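Local coordinates for protein peptidoglycan D,D-transpeptidase PbpA (Mycobacterium tuberculosis, PDB 3UN7) that probably cross-links the peptidoglycan of the cell wall as a penicillin-binding D,D-transpeptidase and probably takes part in regulating cell length, at residues A[125-138]-A[422-434]. Numbering follows the deposited sequence.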
# COMPACT_ATOMS: atom_id res chain seq x y z
N CYS A 125 -8.36 -13.22 -9.09
CA CYS A 125 -7.86 -13.26 -10.47
C CYS A 125 -8.22 -14.60 -11.15
O CYS A 125 -7.38 -15.21 -11.80
CB CYS A 125 -6.35 -13.05 -10.50
SG CYS A 125 -5.79 -11.40 -9.98
N TYR A 126 -9.47 -15.03 -10.98
CA TYR A 126 -9.90 -16.36 -11.43
C TYR A 126 -8.88 -17.38 -10.93
O TYR A 126 -8.42 -18.26 -11.66
CB TYR A 126 -10.06 -16.39 -12.96
CG TYR A 126 -10.78 -15.17 -13.49
CD1 TYR A 126 -10.10 -14.22 -14.25
CD2 TYR A 126 -12.13 -14.95 -13.20
CE1 TYR A 126 -10.75 -13.09 -14.73
CE2 TYR A 126 -12.79 -13.81 -13.67
CZ TYR A 126 -12.09 -12.89 -14.44
OH TYR A 126 -12.74 -11.77 -14.91
N GLY A 127 -8.54 -17.24 -9.65
CA GLY A 127 -7.37 -17.86 -9.05
C GLY A 127 -6.64 -16.76 -8.28
O GLY A 127 -7.14 -15.63 -8.21
N PRO A 128 -5.48 -17.08 -7.69
CA PRO A 128 -4.80 -16.11 -6.83
C PRO A 128 -4.17 -14.97 -7.60
O PRO A 128 -3.69 -15.17 -8.73
CB PRO A 128 -3.71 -16.95 -6.14
CG PRO A 128 -3.46 -18.10 -7.07
CD PRO A 128 -4.74 -18.36 -7.80
N CYS A 129 -4.18 -13.79 -6.99
CA CYS A 129 -3.57 -12.59 -7.58
C CYS A 129 -2.16 -12.36 -7.04
O CYS A 129 -1.91 -12.62 -5.88
CB CYS A 129 -4.41 -11.35 -7.25
SG CYS A 129 -6.08 -11.34 -7.95
N LYS A 130 -1.27 -11.84 -7.88
CA LYS A 130 0.02 -11.34 -7.41
C LYS A 130 -0.14 -9.85 -7.19
O LYS A 130 -0.78 -9.16 -7.98
CB LYS A 130 1.10 -11.61 -8.44
CG LYS A 130 2.52 -11.25 -7.99
CD LYS A 130 3.51 -11.28 -9.15
CE LYS A 130 3.83 -12.70 -9.58
NZ LYS A 130 4.61 -12.68 -10.85
N GLY A 131 0.40 -9.34 -6.09
CA GLY A 131 0.30 -7.90 -5.81
C GLY A 131 0.24 -7.60 -4.34
O GLY A 131 0.86 -8.31 -3.52
N ALA A 132 -0.50 -6.55 -3.98
CA ALA A 132 -0.56 -6.07 -2.61
C ALA A 132 -1.86 -5.36 -2.29
O ALA A 132 -2.55 -4.86 -3.19
CB ALA A 132 0.65 -5.17 -2.29
N VAL A 133 -2.21 -5.36 -1.01
CA VAL A 133 -3.32 -4.58 -0.49
C VAL A 133 -2.87 -3.85 0.77
O VAL A 133 -2.23 -4.43 1.65
CB VAL A 133 -4.55 -5.47 -0.15
CG1 VAL A 133 -5.66 -4.63 0.50
CG2 VAL A 133 -5.07 -6.20 -1.40
N VAL A 134 -3.21 -2.57 0.86
CA VAL A 134 -2.88 -1.78 2.04
C VAL A 134 -4.16 -1.08 2.46
O VAL A 134 -4.90 -0.55 1.62
CB VAL A 134 -1.79 -0.70 1.76
CG1 VAL A 134 -1.58 0.18 3.00
CG2 VAL A 134 -0.47 -1.35 1.36
N ALA A 135 -4.40 -1.08 3.77
CA ALA A 135 -5.49 -0.32 4.34
C ALA A 135 -4.94 0.56 5.45
O ALA A 135 -4.13 0.13 6.28
CB ALA A 135 -6.61 -1.25 4.86
N LEU A 136 -5.37 1.81 5.44
CA LEU A 136 -4.90 2.82 6.38
C LEU A 136 -6.11 3.47 7.02
O LEU A 136 -7.18 3.57 6.40
CB LEU A 136 -4.08 3.90 5.66
CG LEU A 136 -2.81 3.48 4.90
CD1 LEU A 136 -2.16 4.70 4.23
CD2 LEU A 136 -1.79 2.80 5.84
N GLU A 137 -5.94 3.93 8.25
CA GLU A 137 -6.95 4.75 8.90
C GLU A 137 -6.54 6.20 8.68
O GLU A 137 -5.53 6.63 9.23
CB GLU A 137 -6.98 4.45 10.39
CG GLU A 137 -8.06 5.23 11.15
CD GLU A 137 -8.25 4.65 12.53
OE1 GLU A 137 -7.37 4.85 13.39
OE2 GLU A 137 -9.27 3.97 12.75
N PRO A 138 -7.32 6.96 7.88
CA PRO A 138 -6.81 8.26 7.45
C PRO A 138 -6.57 9.29 8.55
O PRO A 138 -5.62 10.07 8.43
CB PRO A 138 -7.85 8.72 6.42
CG PRO A 138 -8.57 7.45 6.00
CD PRO A 138 -8.64 6.68 7.29
N ALA A 422 -16.86 11.23 5.55
CA ALA A 422 -16.22 11.17 6.87
C ALA A 422 -15.42 9.87 6.95
O ALA A 422 -15.84 8.94 7.62
CB ALA A 422 -17.27 11.24 7.97
N PRO A 423 -14.29 9.78 6.21
CA PRO A 423 -13.59 8.51 5.98
C PRO A 423 -13.01 7.81 7.21
O PRO A 423 -12.52 8.46 8.13
CB PRO A 423 -12.47 8.91 5.01
CG PRO A 423 -12.94 10.20 4.38
CD PRO A 423 -13.67 10.90 5.48
N LYS A 424 -13.07 6.48 7.19
CA LYS A 424 -12.54 5.66 8.29
C LYS A 424 -11.48 4.69 7.81
O LYS A 424 -10.73 4.11 8.60
CB LYS A 424 -13.68 4.91 8.99
CG LYS A 424 -14.54 5.85 9.82
CD LYS A 424 -16.01 5.68 9.51
CE LYS A 424 -16.87 6.80 10.15
NZ LYS A 424 -17.78 7.46 9.14
N VAL A 425 -11.39 4.55 6.49
CA VAL A 425 -10.45 3.63 5.90
C VAL A 425 -10.05 4.16 4.51
O VAL A 425 -10.86 4.77 3.80
CB VAL A 425 -11.03 2.19 5.85
CG1 VAL A 425 -12.36 2.13 5.04
CG2 VAL A 425 -10.01 1.16 5.37
N ALA A 426 -8.80 3.94 4.15
CA ALA A 426 -8.31 4.22 2.81
C ALA A 426 -7.58 2.96 2.36
O ALA A 426 -6.94 2.31 3.18
CB ALA A 426 -7.38 5.38 2.84
N VAL A 427 -7.67 2.62 1.08
CA VAL A 427 -7.08 1.38 0.59
C VAL A 427 -6.31 1.60 -0.70
O VAL A 427 -6.59 2.55 -1.45
CB VAL A 427 -8.13 0.23 0.37
CG1 VAL A 427 -8.88 -0.07 1.66
CG2 VAL A 427 -9.14 0.57 -0.78
N ALA A 428 -5.33 0.75 -0.93
CA ALA A 428 -4.73 0.61 -2.26
C ALA A 428 -4.65 -0.85 -2.58
O ALA A 428 -4.20 -1.65 -1.75
CB ALA A 428 -3.35 1.23 -2.33
N VAL A 429 -5.08 -1.19 -3.79
CA VAL A 429 -4.98 -2.56 -4.29
C VAL A 429 -4.12 -2.47 -5.52
O VAL A 429 -4.38 -1.66 -6.43
CB VAL A 429 -6.35 -3.12 -4.66
CG1 VAL A 429 -6.23 -4.53 -5.26
CG2 VAL A 429 -7.27 -3.10 -3.47
N LEU A 430 -3.07 -3.27 -5.55
CA LEU A 430 -2.33 -3.49 -6.78
C LEU A 430 -2.43 -4.96 -7.18
O LEU A 430 -2.03 -5.84 -6.41
CB LEU A 430 -0.87 -3.06 -6.65
CG LEU A 430 -0.04 -3.60 -7.82
CD1 LEU A 430 -0.13 -2.70 -9.06
CD2 LEU A 430 1.37 -3.80 -7.36
N VAL A 431 -2.98 -5.22 -8.38
CA VAL A 431 -2.98 -6.55 -8.96
C VAL A 431 -2.01 -6.54 -10.13
O VAL A 431 -2.29 -5.93 -11.17
CB VAL A 431 -4.39 -6.98 -9.48
CG1 VAL A 431 -4.29 -8.35 -10.11
CG2 VAL A 431 -5.42 -6.98 -8.35
N GLU A 432 -0.87 -7.19 -9.93
CA GLU A 432 0.14 -7.27 -10.98
C GLU A 432 -0.40 -8.04 -12.19
O GLU A 432 -0.98 -9.12 -12.05
CB GLU A 432 1.41 -7.94 -10.44
CG GLU A 432 2.09 -7.13 -9.35
CD GLU A 432 3.50 -7.60 -9.05
OE1 GLU A 432 4.24 -7.97 -9.99
OE2 GLU A 432 3.88 -7.58 -7.86
N ASN A 433 -0.23 -7.45 -13.37
CA ASN A 433 -0.71 -8.01 -14.64
C ASN A 433 -2.23 -8.24 -14.65
O ASN A 433 -2.73 -9.08 -15.39
CB ASN A 433 0.05 -9.29 -15.01
CG ASN A 433 1.50 -9.01 -15.40
OD1 ASN A 433 2.22 -8.31 -14.69
ND2 ASN A 433 1.94 -9.55 -16.54
N GLY A 434 -2.95 -7.49 -13.82
CA GLY A 434 -4.37 -7.72 -13.60
C GLY A 434 -5.26 -6.91 -14.53
O GLY A 434 -6.50 -7.02 -14.46
O HOH W 1 -11.08 3.06 10.87
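The carboxylate of Glu432 meets the aliphatic part of Lys130, Glu432 OE1 lying 3.5 Å from Lys130 CD, while its OE2 takes a salt bridge from Arg183 and a hydrogen bond with Tyr189. At the other end the ring of Pro138 sets CD against the backbone of Lys424 (Pro138 CD to Lys424 C 3.5 Å) and CG against Ala426 CB. Between them strands 131-136 and 425-431 run antiparallel, neighbours in the five-stranded sheet of the penicillin-binding transpeptidase fold, joining its first strand to its last across 288 intervening residues. Three hydrogen-bonded pairs, Ala132 with Leu430, Val134 with Ala428 and Leu136 with Ala426, bond in both directions; Leu136 N to Ala426 O is 2.8 Å. Val133, Ala135, Val427 and Val429 share one face, where Val133 and Ala135 reach helix 111-123. The opposite face carries Ala132, Val134, Leu136, Ala426, Ala428 and Leu430; Leu430 touches Tyr189 and has its side chain about 11 Å from that of Ser193, the probable acyl-ester nucleophile. Gly131 CA makes a CA-H...O contact with Leu430 O at 3.2 Å. Glu432 N extends the ladder to Lys130 O at 2.8 Å. A water donates to both Glu137 OE2 and Lys424 O, while Glu137 OE1 is hydrogen-bonded to Thr140. Ahead of Gly131, the Cys125-Cys129 disulfide closes a small loop over Val431, which begins a type II turn to Gly434. With CG1 anti to the backbone N (chi1 178°), Val431 directs this methyl to the disulfide, 3.4 Å from Cys125 SG and 4.1 Å from Cys129 SG.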